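Local coordinates for histidinol dehydrogenase (Elizabethkingia anophelis NUHP1, PDB 6AN0), which probably catalyses the two successive NAD-dependent oxidations that turn L-histidinol into L-histidine, the last step of histidine biosynthesis, using one zinc ion per subunit, at residues A[236-242]-A[372-378]; A[241-245]-A[323-329]; A[402-406]-A[430-434]; A[150-156]-A[386-391]. One frame throughout, in Å; residues are numbered along the deposited sequence.

Interaction 1 (A[236-242]-A[372-378]); sequences MPAGPSE and TLPTNGY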
loop_
_atom_site.group_PDB
_atom_site.type_symbol
_atom_site.label_atom_id
_atom_site.label_comp_id
_atom_site.label_asym_id
_atom_site.label_seq_id
_atom_site.Cartn_x
_atom_site.Cartn_y
_atom_site.Cartn_z
ATOM N N MET A 236 3.616 1.734 -6.364
ATOM C CA MET A 236 2.613 0.883 -6.991
ATOM C C MET A 236 3.261 0.147 -8.156
ATOM O O MET A 236 4.355 0.535 -8.581
ATOM C CB MET A 236 1.449 1.727 -7.489
ATOM C CG MET A 236 1.872 2.629 -8.614
ATOM S SD MET A 236 0.532 3.732 -9.070
ATOM C CE MET A 236 0.455 4.773 -7.625
ATOM N N PRO A 237 2.620 -0.887 -8.712
ATOM C CA PRO A 237 3.144 -1.515 -9.931
ATOM C C PRO A 237 3.017 -0.592 -11.134
ATOM O O PRO A 237 2.238 0.362 -11.146
ATOM C CB PRO A 237 2.268 -2.761 -10.106
ATOM C CG PRO A 237 1.528 -2.921 -8.833
ATOM C CD PRO A 237 1.403 -1.567 -8.236
ATOM N N ALA A 238 3.779 -0.907 -12.176
ATOM C CA ALA A 238 3.905 -0.016 -13.322
ATOM C C ALA A 238 3.272 -0.612 -14.579
ATOM O O ALA A 238 2.922 -1.798 -14.645
ATOM C CB ALA A 238 5.380 0.325 -13.575
ATOM N N GLY A 239 3.121 0.256 -15.583
ATOM C CA GLY A 239 2.682 -0.119 -16.911
ATOM C C GLY A 239 2.470 1.119 -17.772
ATOM O O GLY A 239 2.631 2.254 -17.306
ATOM N N PRO A 240 2.098 0.932 -19.042
ATOM C CA PRO A 240 1.872 2.092 -19.919
ATOM C C PRO A 240 0.592 2.837 -19.553
ATOM O O PRO A 240 -0.353 2.269 -19.005
ATOM C CB PRO A 240 1.762 1.471 -21.320
ATOM C CG PRO A 240 2.201 0.019 -21.169
ATOM C CD PRO A 240 1.915 -0.348 -19.745
ATOM N N SER A 241 0.567 4.124 -19.883
ATOM C CA SER A 241 -0.570 4.959 -19.523
ATOM C C SER A 241 -1.736 4.734 -20.478
ATOM O O SER A 241 -1.589 4.169 -21.566
ATOM C CB SER A 241 -0.170 6.429 -19.502
ATOM O OG SER A 241 0.460 6.787 -20.713
ATOM N N GLU A 242 -2.914 5.187 -20.054
ATOM C CA GLU A 242 -4.142 4.846 -20.763
ATOM C C GLU A 242 -5.247 5.830 -20.384
ATOM O O GLU A 242 -5.214 6.448 -19.315
ATOM C CB GLU A 242 -4.561 3.406 -20.434
ATOM C CG GLU A 242 -4.785 3.266 -18.944
ATOM C CD GLU A 242 -4.894 1.849 -18.434
ATOM O OE1 GLU A 242 -5.676 1.665 -17.475
ATOM O OE2 GLU A 242 -4.184 0.941 -18.944
ATOM N N THR A 372 0.321 10.450 -10.756
ATOM C CA THR A 372 1.019 9.166 -10.587
ATOM C C THR A 372 -0.031 8.135 -10.178
ATOM O O THR A 372 -0.400 8.028 -9.002
ATOM C CB THR A 372 2.147 9.286 -9.568
ATOM O OG1 THR A 372 3.003 10.368 -9.951
ATOM C CG2 THR A 372 3.003 8.021 -9.571
ATOM N N LEU A 373 -0.514 7.377 -11.160
ATOM C CA LEU A 373 -1.770 6.643 -11.079
ATOM C C LEU A 373 -1.612 5.196 -11.522
ATOM O O LEU A 373 -0.761 4.885 -12.356
ATOM C CB LEU A 373 -2.829 7.311 -11.958
ATOM C CG LEU A 373 -3.262 8.712 -11.546
ATOM C CD1 LEU A 373 -3.947 9.407 -12.723
ATOM C CD2 LEU A 373 -4.222 8.599 -10.372
ATOM N N PRO A 374 -2.453 4.298 -11.001
ATOM C CA PRO A 374 -2.351 2.868 -11.344
ATOM C C PRO A 374 -2.900 2.587 -12.736
ATOM O O PRO A 374 -4.017 2.990 -13.082
ATOM C CB PRO A 374 -3.207 2.183 -10.272
ATOM C CG PRO A 374 -4.224 3.221 -9.918
ATOM C CD PRO A 374 -3.480 4.546 -9.967
ATOM N N THR A 375 -2.124 1.876 -13.514
ATOM C CA THR A 375 -2.426 1.594 -14.908
ATOM C C THR A 375 -2.553 0.080 -15.110
ATOM O O THR A 375 -2.341 -0.714 -14.186
ATOM C CB THR A 375 -1.330 2.203 -15.780
ATOM O OG1 THR A 375 -1.826 2.402 -17.110
ATOM C CG2 THR A 375 -0.150 1.264 -15.774
ATOM N N ASN A 376 -2.931 -0.324 -16.327
ATOM C CA ASN A 376 -2.960 -1.735 -16.725
ATOM C C ASN A 376 -3.921 -2.548 -15.858
ATOM O O ASN A 376 -3.735 -3.755 -15.665
ATOM C CB ASN A 376 -1.555 -2.345 -16.686
ATOM C CG ASN A 376 -1.436 -3.610 -17.518
ATOM O OD1 ASN A 376 -2.204 -3.832 -18.453
ATOM N ND2 ASN A 376 -0.469 -4.450 -17.171
ATOM N N GLY A 377 -4.960 -1.896 -15.337
ATOM C CA GLY A 377 -5.934 -2.555 -14.495
ATOM C C GLY A 377 -5.616 -2.527 -13.019
ATOM O O GLY A 377 -6.424 -3.017 -12.219
ATOM N N TYR A 378 -4.474 -1.958 -12.620
ATOM C CA TYR A 378 -4.183 -1.842 -11.198
ATOM C C TYR A 378 -5.101 -0.864 -10.483
ATOM O O TYR A 378 -5.038 -0.773 -9.252
ATOM C CB TYR A 378 -2.722 -1.459 -10.988
ATOM C CG TYR A 378 -1.817 -2.661 -11.195
ATOM C CD1 TYR A 378 -1.854 -3.736 -10.310
ATOM C CD2 TYR A 378 -0.963 -2.739 -12.282
ATOM C CE1 TYR A 378 -1.045 -4.841 -10.486
ATOM C CE2 TYR A 378 -0.147 -3.861 -12.476
ATOM C CZ TYR A 378 -0.198 -4.902 -11.567
ATOM O OH TYR A 378 0.601 -6.008 -11.735
HETATM O O HOH W 1 1.786 -3.848 -15.806
#

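Interaction 2 (A[241-245]-A[323-329]); sequences SEVLV and FSNLYAP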
loop_
_atom_site.group_PDB
_atom_site.type_symbol
_atom_site.label_atom_id
_atom_site.label_comp_id
_atom_site.label_asym_id
_atom_site.label_seq_id
_atom_site.Cartn_x
_atom_site.Cartn_y
_atom_site.Cartn_z
ATOM N N SER A 241 0.567 4.124 -19.883
ATOM C CA SER A 241 -0.570 4.959 -19.523
ATOM C C SER A 241 -1.736 4.734 -20.478
ATOM O O SER A 241 -1.589 4.169 -21.566
ATOM C CB SER A 241 -0.170 6.429 -19.502
ATOM O OG SER A 241 0.460 6.787 -20.713
ATOM N N GLU A 242 -2.914 5.187 -20.054
ATOM C CA GLU A 242 -4.142 4.846 -20.763
ATOM C C GLU A 242 -5.247 5.830 -20.384
ATOM O O GLU A 242 -5.214 6.448 -19.315
ATOM C CB GLU A 242 -4.561 3.406 -20.434
ATOM C CG GLU A 242 -4.785 3.266 -18.944
ATOM C CD GLU A 242 -4.894 1.849 -18.434
ATOM O OE1 GLU A 242 -5.676 1.665 -17.475
ATOM O OE2 GLU A 242 -4.184 0.941 -18.944
ATOM N N VAL A 243 -6.220 5.982 -21.275
ATOM C CA VAL A 243 -7.428 6.741 -20.965
ATOM C C VAL A 243 -8.631 5.996 -21.527
ATOM O O VAL A 243 -8.560 5.349 -22.576
ATOM C CB VAL A 243 -7.384 8.200 -21.510
ATOM C CG1 VAL A 243 -7.401 8.228 -23.046
ATOM C CG2 VAL A 243 -8.552 9.031 -20.960
ATOM N N LEU A 244 -9.752 6.099 -20.821
ATOM C CA LEU A 244 -11.041 5.679 -21.341
ATOM C C LEU A 244 -11.969 6.880 -21.269
ATOM O O LEU A 244 -12.038 7.546 -20.231
ATOM C CB LEU A 244 -11.601 4.489 -20.551
ATOM C CG LEU A 244 -12.891 3.819 -21.043
ATOM C CD1 LEU A 244 -12.886 2.347 -20.649
ATOM C CD2 LEU A 244 -14.149 4.518 -20.483
ATOM N N VAL A 245 -12.631 7.181 -22.383
ATOM C CA VAL A 245 -13.574 8.289 -22.488
ATOM C C VAL A 245 -14.963 7.717 -22.721
ATOM O O VAL A 245 -15.137 6.813 -23.544
ATOM C CB VAL A 245 -13.193 9.250 -23.634
ATOM C CG1 VAL A 245 -14.185 10.428 -23.716
ATOM C CG2 VAL A 245 -11.755 9.725 -23.481
ATOM N N PHE A 323 -18.827 -1.335 -18.686
ATOM C CA PHE A 323 -17.599 -1.661 -19.410
ATOM C C PHE A 323 -16.391 -1.007 -18.749
ATOM O O PHE A 323 -15.352 -1.651 -18.546
ATOM C CB PHE A 323 -17.716 -1.230 -20.874
ATOM C CG PHE A 323 -16.557 -1.664 -21.735
ATOM C CD1 PHE A 323 -16.696 -2.724 -22.621
ATOM C CD2 PHE A 323 -15.329 -1.008 -21.668
ATOM C CE1 PHE A 323 -15.632 -3.126 -23.418
ATOM C CE2 PHE A 323 -14.265 -1.404 -22.452
ATOM C CZ PHE A 323 -14.417 -2.472 -23.338
ATOM N N SER A 324 -16.508 0.282 -18.400
ATOM C CA SER A 324 -15.376 0.982 -17.798
ATOM C C SER A 324 -14.963 0.334 -16.481
ATOM O O SER A 324 -13.767 0.233 -16.175
ATOM C CB SER A 324 -15.728 2.460 -17.577
ATOM O OG SER A 324 -14.616 3.175 -17.052
ATOM N N ASN A 325 -15.941 -0.111 -15.688
ATOM C CA ASN A 325 -15.632 -0.724 -14.400
ATOM C C ASN A 325 -14.908 -2.057 -14.575
ATOM O O ASN A 325 -14.055 -2.416 -13.751
ATOM C CB ASN A 325 -16.916 -0.902 -13.578
ATOM C CG ASN A 325 -17.460 0.421 -13.018
ATOM O OD1 ASN A 325 -16.717 1.388 -12.821
ATOM N ND2 ASN A 325 -18.763 0.450 -12.730
ATOM N N LEU A 326 -15.210 -2.787 -15.649
ATOM C CA LEU A 326 -14.464 -4.004 -15.963
ATOM C C LEU A 326 -13.055 -3.687 -16.463
ATOM O O LEU A 326 -12.111 -4.438 -16.186
ATOM C CB LEU A 326 -15.223 -4.827 -17.011
ATOM C CG LEU A 326 -16.576 -5.413 -16.592
ATOM C CD1 LEU A 326 -17.210 -6.203 -17.733
ATOM C CD2 LEU A 326 -16.425 -6.282 -15.369
ATOM N N TYR A 327 -12.895 -2.589 -17.215
ATOM C CA TYR A 327 -11.589 -2.223 -17.767
ATOM C C TYR A 327 -10.662 -1.641 -16.697
ATOM O O TYR A 327 -9.447 -1.897 -16.710
ATOM C CB TYR A 327 -11.787 -1.224 -18.910
ATOM C CG TYR A 327 -10.517 -0.745 -19.589
ATOM C CD1 TYR A 327 -9.903 -1.501 -20.585
ATOM C CD2 TYR A 327 -9.944 0.472 -19.246
ATOM C CE1 TYR A 327 -8.746 -1.052 -21.208
ATOM C CE2 TYR A 327 -8.796 0.930 -19.860
ATOM C CZ TYR A 327 -8.201 0.164 -20.843
ATOM O OH TYR A 327 -7.063 0.620 -21.456
ATOM N N ALA A 328 -11.219 -0.840 -15.771
ATOM C CA ALA A 328 -10.517 -0.191 -14.659
ATOM C C ALA A 328 -9.435 0.748 -15.186
ATOM O O ALA A 328 -8.234 0.479 -15.015
ATOM C CB ALA A 328 -9.927 -1.235 -13.707
ATOM N N PRO A 329 -9.821 1.863 -15.808
ATOM C CA PRO A 329 -8.850 2.713 -16.504
ATOM C C PRO A 329 -8.006 3.564 -15.559
ATOM O O PRO A 329 -8.447 3.990 -14.487
ATOM C CB PRO A 329 -9.736 3.611 -17.380
ATOM C CG PRO A 329 -11.035 3.734 -16.567
ATOM C CD PRO A 329 -11.206 2.359 -15.935
#

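Interaction 3 (A[402-406]-A[430-434]); sequences KGIQN and RLKSL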
loop_
_atom_site.group_PDB
_atom_site.type_symbol
_atom_site.label_atom_id
_atom_site.label_comp_id
_atom_site.label_asym_id
_atom_site.label_seq_id
_atom_site.Cartn_x
_atom_site.Cartn_y
_atom_site.Cartn_z
ATOM N N LYS A 402 -11.036 0.769 34.825
ATOM C CA LYS A 402 -12.401 0.372 34.489
ATOM C C LYS A 402 -12.443 -0.292 33.118
ATOM O O LYS A 402 -13.167 -1.275 32.912
ATOM C CB LYS A 402 -13.331 1.589 34.524
ATOM N N GLY A 403 -11.663 0.233 32.170
ATOM C CA GLY A 403 -11.609 -0.362 30.842
ATOM C C GLY A 403 -11.202 -1.825 30.861
ATOM O O GLY A 403 -11.853 -2.667 30.239
ATOM N N ILE A 404 -10.120 -2.153 31.579
ATOM C CA ILE A 404 -9.673 -3.545 31.578
ATOM C C ILE A 404 -10.633 -4.419 32.380
ATOM O O ILE A 404 -10.832 -5.593 32.050
ATOM C CB ILE A 404 -8.215 -3.659 32.078
ATOM C CG1 ILE A 404 -7.636 -5.046 31.764
ATOM C CG2 ILE A 404 -8.096 -3.366 33.571
ATOM C CD1 ILE A 404 -7.621 -5.386 30.276
ATOM N N GLN A 405 -11.271 -3.872 33.420
ATOM C CA GLN A 405 -12.313 -4.640 34.097
ATOM C C GLN A 405 -13.486 -4.928 33.160
ATOM O O GLN A 405 -14.153 -5.957 33.299
ATOM C CB GLN A 405 -12.789 -3.900 35.349
ATOM C CG GLN A 405 -11.840 -4.030 36.530
ATOM C CD GLN A 405 -12.228 -3.153 37.703
ATOM O OE1 GLN A 405 -12.774 -2.061 37.527
ATOM N NE2 GLN A 405 -11.949 -3.629 38.915
ATOM N N ASN A 406 -13.715 -4.053 32.179
ATOM C CA ASN A 406 -14.826 -4.186 31.241
ATOM C C ASN A 406 -14.553 -5.273 30.197
ATOM O O ASN A 406 -15.312 -6.242 30.080
ATOM C CB ASN A 406 -15.074 -2.822 30.585
ATOM C CG ASN A 406 -16.132 -2.855 29.498
ATOM O OD1 ASN A 406 -16.971 -3.753 29.438
ATOM N ND2 ASN A 406 -16.090 -1.856 28.625
ATOM N N ARG A 430 -3.722 -7.821 35.851
ATOM C CA ARG A 430 -4.343 -6.511 36.053
ATOM C C ARG A 430 -5.625 -6.630 36.875
ATOM O O ARG A 430 -5.837 -5.867 37.824
ATOM C CB ARG A 430 -4.635 -5.833 34.711
ATOM C CG ARG A 430 -3.533 -4.913 34.193
ATOM C CD ARG A 430 -2.671 -5.631 33.180
ATOM N NE ARG A 430 -1.735 -4.757 32.468
ATOM C CZ ARG A 430 -0.754 -5.216 31.696
ATOM N NH1 ARG A 430 -0.605 -6.527 31.544
ATOM N NH2 ARG A 430 0.075 -4.382 31.067
ATOM N N LEU A 431 -6.494 -7.580 36.524
ATOM C CA LEU A 431 -7.758 -7.717 37.242
ATOM C C LEU A 431 -7.529 -8.050 38.709
ATOM O O LEU A 431 -8.182 -7.479 39.589
ATOM C CB LEU A 431 -8.626 -8.786 36.588
ATOM C CG LEU A 431 -8.938 -8.599 35.108
ATOM C CD1 LEU A 431 -9.753 -9.779 34.589
ATOM C CD2 LEU A 431 -9.649 -7.264 34.843
ATOM N N LYS A 432 -6.610 -8.976 38.997
ATOM C CA LYS A 432 -6.363 -9.334 40.390
ATOM C C LYS A 432 -5.787 -8.159 41.170
ATOM O O LYS A 432 -6.069 -8.009 42.364
ATOM C CB LYS A 432 -5.430 -10.544 40.476
ATOM C CG LYS A 432 -5.989 -11.822 39.854
ATOM C CD LYS A 432 -5.177 -13.047 40.278
ATOM C CE LYS A 432 -4.932 -14.019 39.118
ATOM N NZ LYS A 432 -3.628 -13.790 38.407
ATOM N N SER A 433 -4.997 -7.309 40.508
ATOM C CA SER A 433 -4.402 -6.148 41.163
ATOM C C SER A 433 -5.469 -5.152 41.603
ATOM O O SER A 433 -5.399 -4.610 42.711
ATOM C CB SER A 433 -3.408 -5.483 40.214
ATOM O OG SER A 433 -2.828 -4.333 40.791
ATOM N N LEU A 434 -6.459 -4.898 40.744
ATOM C CA LEU A 434 -7.558 -4.004 41.100
ATOM C C LEU A 434 -8.507 -4.658 42.095
ATOM O O LEU A 434 -9.056 -3.981 42.973
ATOM C CB LEU A 434 -8.314 -3.587 39.840
ATOM C CG LEU A 434 -7.464 -2.929 38.754
ATOM C CD1 LEU A 434 -8.177 -2.927 37.399
ATOM C CD2 LEU A 434 -7.093 -1.514 39.177
#

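Interaction 4 (A[150-156]-A[386-391]); sequences PAQLAGC and SLDSFI. With EDO (1,2-ethanediol), chain D.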
loop_
_atom_site.group_PDB
_atom_site.type_symbol
_atom_site.label_atom_id
_atom_site.label_comp_id
_atom_site.label_asym_id
_atom_site.label_seq_id
_atom_site.Cartn_x
_atom_site.Cartn_y
_atom_site.Cartn_z
ATOM N N PRO A 150 3.733 16.144 -1.894
ATOM C CA PRO A 150 3.127 15.425 -0.764
ATOM C C PRO A 150 4.162 14.860 0.198
ATOM O O PRO A 150 3.882 14.760 1.401
ATOM C CB PRO A 150 2.294 14.318 -1.436
ATOM C CG PRO A 150 2.739 14.266 -2.855
ATOM C CD PRO A 150 3.251 15.620 -3.193
ATOM N N ALA A 151 5.353 14.489 -0.292
ATOM C CA ALA A 151 6.425 14.098 0.619
ATOM C C ALA A 151 6.746 15.217 1.602
ATOM O O ALA A 151 6.930 14.972 2.799
ATOM C CB ALA A 151 7.685 13.714 -0.172
ATOM N N GLN A 152 6.846 16.452 1.108
ATOM C CA GLN A 152 7.138 17.570 1.998
ATOM C C GLN A 152 5.995 17.803 2.972
ATOM O O GLN A 152 6.228 18.001 4.169
ATOM C CB GLN A 152 7.435 18.835 1.181
ATOM C CG GLN A 152 8.745 18.776 0.398
ATOM C CD GLN A 152 9.992 18.903 1.283
ATOM O OE1 GLN A 152 10.005 18.471 2.442
ATOM N NE2 GLN A 152 11.043 19.507 0.732
ATOM N N LEU A 153 4.754 17.737 2.486
ATOM C CA LEU A 153 3.599 17.977 3.343
ATOM C C LEU A 153 3.483 16.943 4.448
ATOM O O LEU A 153 3.038 17.268 5.558
ATOM C CB LEU A 153 2.319 17.982 2.510
ATOM C CG LEU A 153 2.042 19.241 1.688
ATOM C CD1 LEU A 153 0.907 18.940 0.717
ATOM C CD2 LEU A 153 1.671 20.402 2.607
ATOM N N ALA A 154 3.858 15.695 4.156
ATOM C CA ALA A 154 3.831 14.628 5.150
ATOM C C ALA A 154 4.880 14.808 6.243
ATOM O O ALA A 154 4.757 14.187 7.307
ATOM C CB ALA A 154 4.047 13.272 4.463
ATOM N N GLY A 155 5.902 15.626 6.008
ATOM C CA GLY A 155 6.981 15.775 6.970
ATOM C C GLY A 155 8.141 14.827 6.760
ATOM O O GLY A 155 8.928 14.615 7.692
ATOM N N CYS A 156 8.268 14.242 5.571
ATOM C CA CYS A 156 9.385 13.346 5.278
ATOM C C CYS A 156 10.705 14.121 5.325
ATOM O O CYS A 156 10.864 15.123 4.625
ATOM C CB CYS A 156 9.187 12.703 3.904
ATOM S SG CYS A 156 7.609 11.786 3.732
ATOM N N SER A 386 -0.922 9.716 -3.117
ATOM C CA SER A 386 -1.554 10.811 -2.371
ATOM C C SER A 386 -0.751 11.052 -1.100
ATOM O O SER A 386 0.306 10.451 -0.888
ATOM C CB SER A 386 -3.023 10.493 -2.054
ATOM O OG SER A 386 -3.117 9.490 -1.041
ATOM N N LEU A 387 -1.249 11.944 -0.241
ATOM C CA LEU A 387 -0.584 12.136 1.042
ATOM C C LEU A 387 -0.451 10.811 1.795
ATOM O O LEU A 387 0.569 10.567 2.456
ATOM C CB LEU A 387 -1.359 13.157 1.882
ATOM C CG LEU A 387 -0.629 13.597 3.139
ATOM C CD1 LEU A 387 0.588 14.409 2.774
ATOM C CD2 LEU A 387 -1.603 14.414 3.971
ATOM N N ASP A 388 -1.473 9.940 1.690
ATOM C CA ASP A 388 -1.462 8.623 2.333
ATOM C C ASP A 388 -0.238 7.792 1.960
ATOM O O ASP A 388 0.158 6.896 2.718
ATOM C CB ASP A 388 -2.689 7.800 1.928
ATOM C CG ASP A 388 -4.010 8.498 2.196
ATOM O OD1 ASP A 388 -4.030 9.711 2.478
ATOM O OD2 ASP A 388 -5.044 7.807 2.095
ATOM N N SER A 389 0.318 8.011 0.765
ATOM C CA SER A 389 1.431 7.197 0.291
ATOM C C SER A 389 2.717 7.467 1.053
ATOM O O SER A 389 3.657 6.673 0.955
ATOM C CB SER A 389 1.681 7.444 -1.210
ATOM O OG SER A 389 0.480 7.388 -1.948
ATOM N N PHE A 390 2.790 8.573 1.791
ATOM C CA PHE A 390 4.044 9.031 2.372
ATOM C C PHE A 390 4.072 8.912 3.888
ATOM O O PHE A 390 5.029 9.377 4.522
ATOM C CB PHE A 390 4.304 10.480 1.944
ATOM C CG PHE A 390 4.547 10.630 0.460
ATOM C CD1 PHE A 390 5.838 10.523 -0.058
ATOM C CD2 PHE A 390 3.485 10.838 -0.411
ATOM C CE1 PHE A 390 6.071 10.653 -1.419
ATOM C CE2 PHE A 390 3.701 10.965 -1.775
ATOM C CZ PHE A 390 5.007 10.869 -2.279
ATOM N N ILE A 391 3.051 8.296 4.487
ATOM C CA ILE A 391 2.907 8.236 5.933
ATOM C C ILE A 391 2.639 6.802 6.362
ATOM O O ILE A 391 2.278 5.941 5.558
ATOM C CB ILE A 391 1.763 9.151 6.426
ATOM C CG1 ILE A 391 0.442 8.724 5.772
ATOM C CG2 ILE A 391 2.076 10.593 6.094
ATOM C CD1 ILE A 391 -0.803 9.398 6.374
HETATM C C1 EDO D . -0.340 4.512 -3.751
HETATM O O1 EDO D . -0.710 4.880 -2.416
HETATM C C2 EDO D . 1.166 4.733 -3.819
HETATM O O2 EDO D . 1.717 4.075 -2.689
#

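Interaction 1 (A[236-242]-A[372-378])
Met236 reaches with its thioether to the backbone of Thr372, Leu373 and Pro374. From CB the chain sets CG between the backbone N and the carbonyl carbon (chi1 67°) and runs on extended, so that SD lands on the Leu373-Pro374 peptide, 3.6 Å from Pro374 N. A bend at chi3 (69°) then swings CE to within 3.6 Å of Thr372 O. Next along, Pro237 lies over one face of the Tyr378 ring in a CH-pi contact, its CB 3.7 Å from the ring centroid. Tyr378, which also packs on Gly231 of the second subunit, closes a type I' turn that starts at Thr375 and is tied by Tyr378 N to Thr375 O at 2.9 Å. The loop leading into strand 242-247 wraps around this turn and carries Ser241, a predicted substrate-binding residue. Thr375 puts CG2 against the backbone of Gly239; its OG1 bond to Pro240 O is modelled implausibly short, and its exact geometry is doubtful. Asn376 N donates to Glu242 OE2 at 3.2 Å, coming in from above the plane of a carboxylate that also has Glu330 as a partner. A water joins Ala238 O to Asn376 ND2.

Interaction 2 (A[241-245]-A[323-329])
Glu242 OE1, 3.5 Å from Pro329 CA, is gripped by two groups from outside the contact, the backbone N of Glu330 and the guanidinium of Arg26. These partners probably help to keep the buried carboxylate charged. Tyr327 comes at the same carboxylate from the opposite direction, but its OH stops 3.8 Å from Glu242 OE2. That hydroxyl bonds instead to Gln271, and the tyrosine ring takes a cation-pi contact from Arg26. Further along the strand, Leu244 does the apolar work. With CG anti to the backbone N (chi1 -174°), the side chain reaches across to the helix and slides past Tyr327 in the opposite direction: CD1 lies 3.8 Å from Tyr327 CD2 and also meets the Phe323 ring at its edge, while CD2 comes 3.7 Å from Ser324 OG. This is the helix-on-sheet layer of a parallel alpha/beta domain. Segment 323-327, the end of helix 317-327, runs antiparallel to strand 242-245 (166°), axes 10.2 Å apart; the helix belongs to the beta-alpha-beta crossover that carries the chain from strand 310-313 to strand 331-335, next to 242-247. The helix ends at Tyr327; Ala328, with positive phi (61°), turns the chain back toward the sheet. Pro329 follows, its CB packed 3.8 Å from Leu244 CB and lying in the plane of the Tyr327 ring, at the edge.

Interaction 3 (A[402-406]-A[430-434])
Leu431 and Leu434, one turn apart on helix 430-434, reach toward Ile404 and Gln405. Both leucines hold CG anti to the carbonyl carbon, yet different methyls do the touching. Leu431 CB points along the interface, and it is the CD2 branch that swings in, sitting 3.5 Å from Ile404 O and 3.8 Å from Gln405 CA, so this methyl rests on backbone more than on side chain. Leu434 points at the partner helix directly, and its CD1 meets Ile404 CG2 at 3.9 Å while also touching Gln405 CG. Gln405 is extended beyond CG, its aliphatic part crossing Leu434 and its amide NE2 arriving 3.8 Å from Leu434 CB, a van der Waals contact on the solvent-exposed side. Arg430 starts toward Ile404, with CB 4.3 Å from Ile404 CG1, and then bends away through two torsions off their usual minima (chi1 -92°, chi2 98°). The bend carries the guanidinium to a salt bridge with Asp259 of the second subunit, whose Phe357 packs on both Ile404 and Leu434. The segments cross steeply, at -121°, with axes 9.9 Å apart. This is the helical hairpin of 401-417 and 421-435, an arm laid against the other subunit; Glu418 and His423, both predicted to bind substrate and His423 also zinc, lie in its connecting turn and at the start of its second helix.

Interaction 4 (A[150-156]-A[386-391])
Phe390 lays its ring flat against the backbone of the helix at Pro150 and Ala151, with Ala151 N 3.8 Å above the ring centre. Side chains fit around the ring from the same helix: Pro150 CG reaches CE2 of Phe390 at 3.6 Å, and Ala151 CB reaches CE1 of Phe390 at 3.7 Å. The phenyl gets there because CG stands anti to its own carbonyl carbon (chi1 -66°), directing the ring at a place where the helix is kinked by proline. Leu387 packs farther along, its CD1 3.6 Å from Pro150 O, an oxygen already bonded to Ala154 N. Ala154 is the small residue in the middle; Ala154 CB lies 3.8 Å from Phe390 CB and 3.7 Å from Ile391 CG2. Just beyond, a Schellman motif at Gly155 ends the helix and brings Cys156 SG beside Phe390 CB. On the 386-391 side, Ser389 OG holds the short 3-10 turn by accepting from Ser386 N at 3.0 Å, and it also bonds O1 of a 1,2-ethanediol at 2.8 Å. Pro150 and Leu153 lean on His101 of helix 84-102, Phe390 stacks with Phe213 of strand 211-213, and Ile391 opens strand 391-399, so helix 142-154 is packed where that strand enters the mixed sheet beside strand 117-132.

Overall arrangement
Interactions 1 and 2 share Ser241 and Glu242 and touch each other: the loop before strand 242-247 belongs to the first, the strand itself to the second. The chemistry shifts with place, from backbone-to-carboxylate, water-mediated and CH-pi contacts among partly buried loops to a buried, mainly apolar contact with one carboxylate. Interaction 4 is also buried, but belongs to the mixed sheet's side of the chain, its centre about 28 Å from that of interaction 2. Interaction 3 stands apart, about 51 Å centre to centre from interaction 1, on the C-terminal arm; partly exposed and apolar, it meets the second subunit at several residues, as does interaction 4, and interaction 1 at Tyr378; interaction 2 does not.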